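Local coordinates for beta-galacturonidase (Eisenbergiella tayi, PDB 6NCX), which probably hydrolyses the glycosidic bonds of beta-linked uronic acids and binds galacturonate in its active-site pocket, at residues F461-I466 and S505-W510; S407-R412 and S426-P431. All blocks are in the same frame, centred on the assembly; numbering follows the deposited sequence.

Contact 1. Residues F461-I466 and S505-W510; sequences FLITEI and SGVYIW. With ADA (alpha-D-galactopyranuronic acid), chain I.
From two neighbouring strands Glu465 and Trp510 run side by side, and both reach the same bound galacturonate. The carboxylate carbon Glu465 CD lies 3.5 Å from Trp510 CE3, with the two planes turned 33° apart, so the acid leans obliquely against the benzo ring. Beyond it the indole lies against the sugar: C4 of the galacturonate sits 3.4 Å above the ring plane, toward the rim. With CG anti to the backbone N (chi1 -179°), Trp510 sets its indole alongside Glu465 and across the sugar; its NE1 is tied to Asn530. Glu465, extended beyond CG, receives the O2 hydroxyl of the sugar on OE1 at 2.9 Å, an oxygen also salt-bridged to Arg309. Were an alanine to stand in place of Trp510, the sugar would probably lose the flat surface against C3 and C4, Glu465 its indole flank, and Asn530 OD1 a donor. The strands are the seventh and eighth of the TIM barrel, joined through helix 484-499 in a beta-alpha-beta crossover, and run parallel at 14°. Their ladder begins with a nearly straight bond from Ser505 N to Phe461 O (2.8 Å), continues from Tyr508 N to Ile463 O (2.9 Å), and ends with Trp510 N giving to Ile466 O (2.7 Å) from above the carbonyl plane. Gly506 must be glycine, since at its backbone angles a beta carbon would collide with the carbonyl oxygen of Ser505. On the helix-facing side, branched Val507 packs on Val498 and Phe499 of helix 484-499, and its CG2 meets Ile466 CG2 at 3.6 Å, the two side chains crossing at about a right angle. Tyr508, whose ring edge faces Thr464 CA, sends its hydroxyl to Ser307 and Tyr371, hydroxyl partners from two other barrel strands.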
ATOM      1  N   PHE C 461      20.218  28.524 -21.751  1.00 25.96           N
ATOM      2  CA  PHE C 461      20.526  27.680 -20.602  1.00 23.76           C
ATOM      3  C   PHE C 461      19.272  26.936 -20.156  1.00 27.52           C
ATOM      4  O   PHE C 461      18.218  27.548 -19.965  1.00 25.06           O
ATOM      5  CB  PHE C 461      21.092  28.536 -19.458  1.00 22.63           C
ATOM      6  CG  PHE C 461      21.311  27.789 -18.173  1.00 23.32           C
ATOM      7  CD1 PHE C 461      22.288  26.804 -18.076  1.00 27.35           C
ATOM      8  CD2 PHE C 461      20.556  28.090 -17.042  1.00 26.86           C
ATOM      9  CE1 PHE C 461      22.497  26.117 -16.876  1.00 24.35           C
ATOM     10  CE2 PHE C 461      20.764  27.407 -15.846  1.00 27.16           C
ATOM     11  CZ  PHE C 461      21.737  26.422 -15.767  1.00 21.84           C
ATOM     12  N   LEU C 462      19.390  25.622 -19.978  1.00 24.60           N
ATOM     13  CA  LEU C 462      18.276  24.785 -19.540  1.00 25.16           C
ATOM     14  C   LEU C 462      18.687  23.966 -18.328  1.00 24.69           C
ATOM     15  O   LEU C 462      19.827  23.500 -18.240  1.00 22.05           O
ATOM     16  CB  LEU C 462      17.815  23.811 -20.637  1.00 21.35           C
ATOM     17  CG  LEU C 462      17.171  24.380 -21.899  1.00 21.92           C
ATOM     18  CD1 LEU C 462      17.249  23.358 -23.003  1.00 19.47           C
ATOM     19  CD2 LEU C 462      15.730  24.810 -21.645  1.00 15.56           C
ATOM     20  N   ILE C 463      17.755  23.787 -17.397  1.00 20.45           N
ATOM     21  CA  ILE C 463      17.901  22.764 -16.375  1.00 23.15           C
ATOM     22  C   ILE C 463      17.265  21.510 -16.970  1.00 22.04           C
ATOM     23  O   ILE C 463      16.046  21.387 -17.058  1.00 21.35           O
ATOM     24  CB  ILE C 463      17.286  23.185 -15.040  1.00 23.50           C
ATOM     25  CG1 ILE C 463      18.135  24.288 -14.399  1.00 18.52           C
ATOM     26  CG2 ILE C 463      17.208  22.001 -14.093  1.00 23.79           C
ATOM     27  CD1 ILE C 463      19.464  23.795 -13.892  1.00 18.39           C
ATOM     28  N   THR C 464      18.105  20.604 -17.452  1.00 19.70           N
ATOM     29  CA  THR C 464      17.611  19.402 -18.103  1.00 20.88           C
ATOM     30  C   THR C 464      17.212  18.312 -17.116  1.00 17.59           C
ATOM     31  O   THR C 464      16.612  17.324 -17.534  1.00 19.32           O
ATOM     32  CB  THR C 464      18.659  18.877 -19.095  1.00 19.89           C
ATOM     33  OG1 THR C 464      19.980  19.044 -18.559  1.00 19.34           O
ATOM     34  CG2 THR C 464      18.550  19.653 -20.375  1.00 19.30           C
ATOM     35  N   GLU C 465      17.481  18.485 -15.826  1.00 18.93           N
ATOM     36  CA  GLU C 465      17.017  17.540 -14.820  1.00 20.85           C
ATOM     37  C   GLU C 465      16.920  18.240 -13.472  1.00 20.97           C
ATOM     38  O   GLU C 465      17.885  18.860 -13.025  1.00 20.76           O
ATOM     39  CB  GLU C 465      17.955  16.337 -14.718  1.00 18.06           C
ATOM     40  CG  GLU C 465      17.769  15.313 -15.806  1.00 16.19           C
ATOM     41  CD  GLU C 465      18.635  14.099 -15.622  1.00 20.42           C
ATOM     42  OE1 GLU C 465      18.981  13.454 -16.644  1.00 21.05           O
ATOM     43  OE2 GLU C 465      18.971  13.794 -14.453  1.00 24.50           O
ATOM     44  N   ILE C 466      15.756  18.128 -12.835  1.00 19.41           N
ATOM     45  CA  ILE C 466      15.589  18.450 -11.424  1.00 15.06           C
ATOM     46  C   ILE C 466      14.364  17.677 -10.957  1.00 16.35           C
ATOM     47  O   ILE C 466      13.473  17.361 -11.748  1.00 17.56           O
ATOM     48  CB  ILE C 466      15.452  19.982 -11.208  1.00 18.69           C
ATOM     49  CG1 ILE C 466      15.618  20.387  -9.743  1.00 23.23           C
ATOM     50  CG2 ILE C 466      14.138  20.484 -11.714  1.00 18.65           C
ATOM     51  CD1 ILE C 466      16.106  21.855  -9.586  1.00 20.78           C
ATOM     52  N   SER C 505      15.920  29.101 -19.864  1.00 25.44           N
ATOM     53  CA  SER C 505      14.823  28.924 -20.809  1.00 21.39           C
ATOM     54  C   SER C 505      13.773  27.915 -20.347  1.00 25.04           C
ATOM     55  O   SER C 505      12.741  27.759 -21.013  1.00 24.05           O
ATOM     56  CB  SER C 505      15.380  28.505 -22.177  1.00 24.11           C
ATOM     57  OG  SER C 505      16.145  29.559 -22.754  1.00 29.11           O
ATOM     58  N   GLY C 506      13.979  27.247 -19.224  1.00 26.42           N
ATOM     59  CA  GLY C 506      12.980  26.338 -18.714  1.00 21.52           C
ATOM     60  C   GLY C 506      13.646  25.099 -18.163  1.00 23.52           C
ATOM     61  O   GLY C 506      14.846  25.098 -17.892  1.00 18.93           O
ATOM     62  N   VAL C 507      12.857  24.030 -18.042  1.00 21.29           N
ATOM     63  CA  VAL C 507      13.252  22.881 -17.238  1.00 22.32           C
ATOM     64  C   VAL C 507      12.596  21.622 -17.789  1.00 19.97           C
ATOM     65  O   VAL C 507      11.503  21.667 -18.359  1.00 20.79           O
ATOM     66  CB  VAL C 507      12.892  23.098 -15.739  1.00 21.50           C
ATOM     67  CG1 VAL C 507      11.406  23.455 -15.569  1.00 15.68           C
ATOM     68  CG2 VAL C 507      13.265  21.872 -14.901  1.00 16.33           C
ATOM     69  N   TYR C 508      13.301  20.500 -17.647  1.00 17.80           N
ATOM     70  CA  TYR C 508      12.731  19.164 -17.731  1.00 20.76           C
ATOM     71  C   TYR C 508      12.763  18.589 -16.321  1.00 20.44           C
ATOM     72  O   TYR C 508      13.836  18.491 -15.717  1.00 23.15           O
ATOM     73  CB  TYR C 508      13.508  18.262 -18.710  1.00 21.96           C
ATOM     74  CG  TYR C 508      13.316  18.650 -20.148  1.00 18.40           C
ATOM     75  CD1 TYR C 508      14.207  19.516 -20.773  1.00 18.36           C
ATOM     76  CD2 TYR C 508      12.222  18.198 -20.870  1.00 17.96           C
ATOM     77  CE1 TYR C 508      14.020  19.907 -22.068  1.00 15.53           C
ATOM     78  CE2 TYR C 508      12.025  18.585 -22.189  1.00 15.12           C
ATOM     79  CZ  TYR C 508      12.928  19.444 -22.767  1.00 17.90           C
ATOM     80  OH  TYR C 508      12.767  19.848 -24.056  1.00 20.27           O
ATOM     81  N   ILE C 509      11.590  18.246 -15.785  1.00 18.99           N
ATOM     82  CA  ILE C 509      11.534  17.570 -14.492  1.00 22.03           C
ATOM     83  C   ILE C 509      12.034  16.139 -14.660  1.00 20.08           C
ATOM     84  O   ILE C 509      11.672  15.438 -15.622  1.00 16.56           O
ATOM     85  CB  ILE C 509      10.106  17.626 -13.907  1.00 19.31           C
ATOM     86  CG1 ILE C 509       9.774  19.051 -13.450  1.00 21.21           C
ATOM     87  CG2 ILE C 509       9.942  16.702 -12.699  1.00 18.89           C
ATOM     88  CD1 ILE C 509       8.347  19.227 -12.947  1.00 27.70           C
ATOM     89  N   TRP C 510      12.921  15.713 -13.765  1.00 15.80           N
ATOM     90  CA  TRP C 510      13.216  14.294 -13.616  1.00 15.10           C
ATOM     91  C   TRP C 510      12.360  13.767 -12.466  1.00 16.23           C
ATOM     92  O   TRP C 510      12.544  14.169 -11.308  1.00 18.48           O
ATOM     93  CB  TRP C 510      14.697  14.032 -13.363  1.00 17.21           C
ATOM     94  CG  TRP C 510      14.985  12.548 -13.247  1.00 19.95           C
ATOM     95  CD1 TRP C 510      14.765  11.750 -12.151  1.00 17.54           C
ATOM     96  CD2 TRP C 510      15.521  11.682 -14.269  1.00 17.12           C
ATOM     97  NE1 TRP C 510      15.120  10.455 -12.430  1.00 16.62           N
ATOM     98  CE2 TRP C 510      15.598  10.381 -13.716  1.00 19.93           C
ATOM     99  CE3 TRP C 510      15.944  11.880 -15.592  1.00 17.85           C
ATOM    100  CZ2 TRP C 510      16.081   9.274 -14.450  1.00 15.25           C
ATOM    101  CZ3 TRP C 510      16.432  10.778 -16.311  1.00 17.96           C
ATOM    102  CH2 TRP C 510      16.480   9.498 -15.740  1.00 15.02           C
TER
HETATM  103  C1  ADA I 601      21.227  11.688 -13.265  1.00 24.93           C
HETATM  104  C2  ADA I 601      20.881  10.818 -14.495  1.00 23.31           C
HETATM  105  C3  ADA I 601      19.563  10.136 -14.457  1.00 21.80           C
HETATM  106  C4  ADA I 601      19.141   9.675 -13.105  1.00 24.46           C
HETATM  107  C5  ADA I 601      19.356  10.759 -12.041  1.00 24.54           C
HETATM  108  C6  ADA I 601      18.998  10.311 -10.622  1.00 22.85           C
HETATM  109  O1  ADA I 601      20.687  12.986 -13.362  1.00 28.33           O
HETATM  110  O2  ADA I 601      21.012  11.596 -15.650  1.00 18.41           O
HETATM  111  O3  ADA I 601      19.561   9.053 -15.359  1.00 17.45           O
HETATM  112  O4  ADA I 601      19.879   8.538 -12.726  1.00 16.78           O
HETATM  113  O5  ADA I 601      20.763  11.131 -12.004  1.00 26.96           O
HETATM  114  O6B ADA I 601      17.877   9.805 -10.346  1.00 22.26           O
HETATM  115  O6A ADA I 601      19.863  10.464  -9.724  1.00 22.98           O
HETATM  116  O   HOH W   1      18.241  30.645 -21.694  1.00 27.61           O

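Contact 2. Residues S407-R412 and S426-P431; sequences SSASCR and SYNIYP. With ADA (alpha-D-galactopyranuronic acid), chain I.
The fifth and sixth strands of the TIM barrel meet here side by side, Ser410 against Tyr427, beside the galacturonate site. The pairing is parallel but short. Ser410 gives its N-H to Ser426 O at 2.9 Å, approaching from above the carbonyl plane, and takes a nearly straight bond from Asn428 N on its own O (2.8 Å, 175°). Small residues suit the run from Ser407 to Ser410. Ala409 offers only a methyl to Asn428, its CB 3.5 Å from Asn428 OD1, and this leaves room for the amide, whose OD1 is bonded to Thr464 and whose ND2 is bonded to Asn377, a residue that binds the sugar. Asn428 is thus a second-shell residue fixed at both ends of its amide. Tyr430, further along the same segment, brings its CE1 to 3.6 Å from the sugar O1 and bonds Glu465 through its hydroxyl. Near the start of the pair, Ser426 OG donates to Ser407 OG at 2.9 Å; Ser407 OG in turn is bonded to Val424 O, so these buried hydroxyls form a short relay. A water also bridges the strands, giving to Ser408 O and accepting from Ser426 N. Tyr427, packed on Leu446 and Ile450 of helix 439-453, lays one ring face against Ser410, with Ser410 CB 4.0 Å from the ring centroid and 14° off the normal, a CH-pi contact. With OG anti to the backbone N (chi1 176°), Ser410 OG can accept from Arg412 N at 3.1 Å in an ST turn while Asp416 holds the same oxygen. That turn carries the chain back past the ring, where the phenol finds a backbone acceptor: Tyr427 OH donates to Arg412 O across 2.9 Å, reaching it from above the carbonyl plane.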
ATOM      1  N   SER C 407      23.111  20.144 -27.728  1.00 21.32           N
ATOM      2  CA  SER C 407      23.420  20.341 -26.322  1.00 21.69           C
ATOM      3  C   SER C 407      23.770  18.995 -25.694  1.00 22.36           C
ATOM      4  O   SER C 407      23.768  17.956 -26.358  1.00 22.52           O
ATOM      5  CB  SER C 407      22.253  21.021 -25.598  1.00 21.88           C
ATOM      6  OG  SER C 407      22.608  21.310 -24.260  1.00 21.96           O
ATOM      7  N   SER C 408      24.080  19.029 -24.397  1.00 24.49           N
ATOM      8  CA  SER C 408      24.360  17.828 -23.618  1.00 24.67           C
ATOM      9  C   SER C 408      24.058  18.116 -22.153  1.00 24.05           C
ATOM     10  O   SER C 408      24.500  19.140 -21.615  1.00 22.25           O
ATOM     11  CB  SER C 408      25.815  17.390 -23.784  1.00 20.78           C
ATOM     12  OG  SER C 408      26.094  16.276 -22.958  1.00 22.03           O
ATOM     13  N   ALA C 409      23.314  17.221 -21.507  1.00 20.47           N
ATOM     14  CA  ALA C 409      22.923  17.437 -20.114  1.00 26.05           C
ATOM     15  C   ALA C 409      24.118  17.117 -19.222  1.00 25.00           C
ATOM     16  O   ALA C 409      24.572  15.970 -19.166  1.00 23.71           O
ATOM     17  CB  ALA C 409      21.705  16.592 -19.745  1.00 19.19           C
ATOM     18  N   SER C 410      24.643  18.130 -18.545  1.00 22.39           N
ATOM     19  CA  SER C 410      25.869  17.989 -17.778  1.00 25.08           C
ATOM     20  C   SER C 410      25.592  17.899 -16.286  1.00 25.42           C
ATOM     21  O   SER C 410      24.600  18.430 -15.781  1.00 25.04           O
ATOM     22  CB  SER C 410      26.813  19.161 -18.025  1.00 22.66           C
ATOM     23  OG  SER C 410      27.955  19.034 -17.199  1.00 24.38           O
ATOM     24  N   CYS C 411      26.491  17.214 -15.582  1.00 24.81           N
ATOM     25  CA  CYS C 411      26.501  17.247 -14.127  1.00 31.06           C
ATOM     26  C   CYS C 411      27.880  17.595 -13.567  1.00 29.01           C
ATOM     27  O   CYS C 411      28.079  17.516 -12.346  1.00 24.62           O
ATOM     28  CB  CYS C 411      26.022  15.912 -13.554  1.00 25.80           C
ATOM     29  SG  CYS C 411      27.059  14.525 -14.021  1.00 30.20           S
ATOM     30  N   ARG C 412      28.841  17.965 -14.417  1.00 26.35           N
ATOM     31  CA  ARG C 412      30.162  18.345 -13.929  1.00 30.66           C
ATOM     32  C   ARG C 412      30.053  19.808 -13.506  1.00 31.67           C
ATOM     33  O   ARG C 412      30.371  20.749 -14.247  1.00 28.21           O
ATOM     34  CB  ARG C 412      31.243  18.083 -14.975  1.00 30.00           C
ATOM     35  CG  ARG C 412      31.208  16.673 -15.624  1.00 30.54           C
ATOM     36  CD  ARG C 412      31.509  15.456 -14.704  1.00 29.03           C
ATOM     37  NE  ARG C 412      30.516  14.392 -14.947  1.00 32.36           N
ATOM     38  CZ  ARG C 412      30.725  13.077 -14.867  1.00 29.68           C
ATOM     39  NH1 ARG C 412      31.917  12.594 -14.555  1.00 34.43           N
ATOM     40  NH2 ARG C 412      29.725  12.233 -15.111  1.00 28.89           N
ATOM     41  N   SER C 426      23.254  22.966 -20.776  1.00 21.93           N
ATOM     42  CA  SER C 426      22.223  22.242 -20.044  1.00 25.25           C
ATOM     43  C   SER C 426      22.812  21.538 -18.827  1.00 22.27           C
ATOM     44  O   SER C 426      23.870  20.914 -18.912  1.00 21.26           O
ATOM     45  CB  SER C 426      21.539  21.224 -20.956  1.00 22.88           C
ATOM     46  OG  SER C 426      20.884  21.867 -22.035  1.00 23.67           O
ATOM     47  N   TYR C 427      22.113  21.627 -17.698  1.00 19.98           N
ATOM     48  CA  TYR C 427      22.605  21.079 -16.445  1.00 19.73           C
ATOM     49  C   TYR C 427      21.555  20.247 -15.704  1.00 25.37           C
ATOM     50  O   TYR C 427      20.359  20.573 -15.682  1.00 21.51           O
ATOM     51  CB  TYR C 427      23.135  22.209 -15.557  1.00 17.70           C
ATOM     52  CG  TYR C 427      24.630  22.279 -15.649  1.00 16.93           C
ATOM     53  CD1 TYR C 427      25.247  23.070 -16.603  1.00 23.16           C
ATOM     54  CD2 TYR C 427      25.430  21.501 -14.821  1.00 20.85           C
ATOM     55  CE1 TYR C 427      26.644  23.113 -16.719  1.00 27.97           C
ATOM     56  CE2 TYR C 427      26.828  21.538 -14.918  1.00 23.12           C
ATOM     57  CZ  TYR C 427      27.425  22.344 -15.870  1.00 25.34           C
ATOM     58  OH  TYR C 427      28.797  22.388 -15.979  1.00 28.50           O
ATOM     59  N   ASN C 428      22.021  19.158 -15.100  1.00 24.73           N
ATOM     60  CA  ASN C 428      21.234  18.360 -14.172  1.00 22.57           C
ATOM     61  C   ASN C 428      21.676  18.680 -12.742  1.00 27.19           C
ATOM     62  O   ASN C 428      22.843  18.468 -12.391  1.00 27.38           O
ATOM     63  CB  ASN C 428      21.418  16.869 -14.452  1.00 24.50           C
ATOM     64  CG  ASN C 428      21.097  16.493 -15.884  1.00 23.40           C
ATOM     65  OD1 ASN C 428      20.415  17.229 -16.602  1.00 23.08           O
ATOM     66  ND2 ASN C 428      21.573  15.327 -16.303  1.00 20.81           N
ATOM     67  N   ILE C 429      20.736  19.145 -11.914  1.00 18.19           N
ATOM     68  CA  ILE C 429      21.002  19.517 -10.530  1.00 25.43           C
ATOM     69  C   ILE C 429      19.926  18.936  -9.613  1.00 21.12           C
ATOM     70  O   ILE C 429      18.752  18.817  -9.981  1.00 20.11           O
ATOM     71  CB  ILE C 429      21.072  21.054 -10.381  1.00 28.39           C
ATOM     72  CG1 ILE C 429      19.706  21.675 -10.725  1.00 19.29           C
ATOM     73  CG2 ILE C 429      22.219  21.622 -11.246  1.00 21.79           C
ATOM     74  CD1 ILE C 429      19.568  23.144 -10.356  1.00 21.12           C
ATOM     75  N   TYR C 430      20.324  18.575  -8.398  1.00 22.36           N
ATOM     76  CA  TYR C 430      19.371  18.049  -7.411  1.00 25.00           C
ATOM     77  C   TYR C 430      19.537  18.673  -6.031  1.00 22.69           C
ATOM     78  O   TYR C 430      19.675  17.963  -5.036  1.00 25.52           O
ATOM     79  CB  TYR C 430      19.491  16.538  -7.315  1.00 19.77           C
ATOM     80  CG  TYR C 430      18.926  15.854  -8.510  1.00 21.94           C
ATOM     81  CD1 TYR C 430      19.697  15.691  -9.650  1.00 24.38           C
ATOM     82  CD2 TYR C 430      17.622  15.363  -8.509  1.00 25.38           C
ATOM     83  CE1 TYR C 430      19.212  15.068 -10.758  1.00 26.78           C
ATOM     84  CE2 TYR C 430      17.114  14.713  -9.630  1.00 25.97           C
ATOM     85  CZ  TYR C 430      17.922  14.581 -10.755  1.00 24.37           C
ATOM     86  OH  TYR C 430      17.477  13.956 -11.885  1.00 22.94           O
ATOM     87  N   PRO C 431      19.507  20.007  -5.929  1.00 27.13           N
ATOM     88  CA  PRO C 431      19.418  20.618  -4.601  1.00 25.64           C
ATOM     89  C   PRO C 431      18.044  20.325  -4.019  1.00 27.94           C
ATOM     90  O   PRO C 431      17.035  20.324  -4.737  1.00 22.34           O
ATOM     91  CB  PRO C 431      19.613  22.112  -4.884  1.00 20.59           C
ATOM     92  CG  PRO C 431      18.949  22.286  -6.215  1.00 24.24           C
ATOM     93  CD  PRO C 431      19.291  21.018  -6.991  1.00 23.46           C
TER
HETATM   94  C1  ADA I 601      21.227  11.688 -13.265  1.00 24.93           C
HETATM   95  C2  ADA I 601      20.881  10.818 -14.495  1.00 23.31           C
HETATM   96  C3  ADA I 601      19.563  10.136 -14.457  1.00 21.80           C
HETATM   97  C4  ADA I 601      19.141   9.675 -13.105  1.00 24.46           C
HETATM   98  C5  ADA I 601      19.356  10.759 -12.041  1.00 24.54           C
HETATM   99  C6  ADA I 601      18.998  10.311 -10.622  1.00 22.85           C
HETATM  100  O1  ADA I 601      20.687  12.986 -13.362  1.00 28.33           O
HETATM  101  O2  ADA I 601      21.012  11.596 -15.650  1.00 18.41           O
HETATM  102  O3  ADA I 601      19.561   9.053 -15.359  1.00 17.45           O
HETATM  103  O4  ADA I 601      19.879   8.538 -12.726  1.00 16.78           O
HETATM  104  O5  ADA I 601      20.763  11.131 -12.004  1.00 26.96           O
HETATM  105  O6B ADA I 601      17.877   9.805 -10.346  1.00 22.26           O
HETATM  106  O6A ADA I 601      19.863  10.464  -9.724  1.00 22.98           O
HETATM  107  O   HOH W   2      25.962  21.414 -21.437  1.00 27.15           O

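In the fold
Both contacts are parallel strand pairs of one TIM barrel, and strands 425-428 and 461-466 are themselves neighbours, so the two form a continuous run of four strands. The backbone joins them where Thr464 N of contact 1 probably donates to Tyr427 O of contact 2, at 2.9 Å. Contact 1 is buried throughout and buries more surface, with aliphatic packing toward the helices and an acid and an indole that touch the sugar directly. Contact 2 is mostly buried too, but Cys411 and Arg412 are partly exposed at its end, and its chemistry rests on serine hydroxyls and an amide. Tyr430 of contact 2 packs against Trp510 of contact 1, its OH 3.2 Å from Trp510 CB.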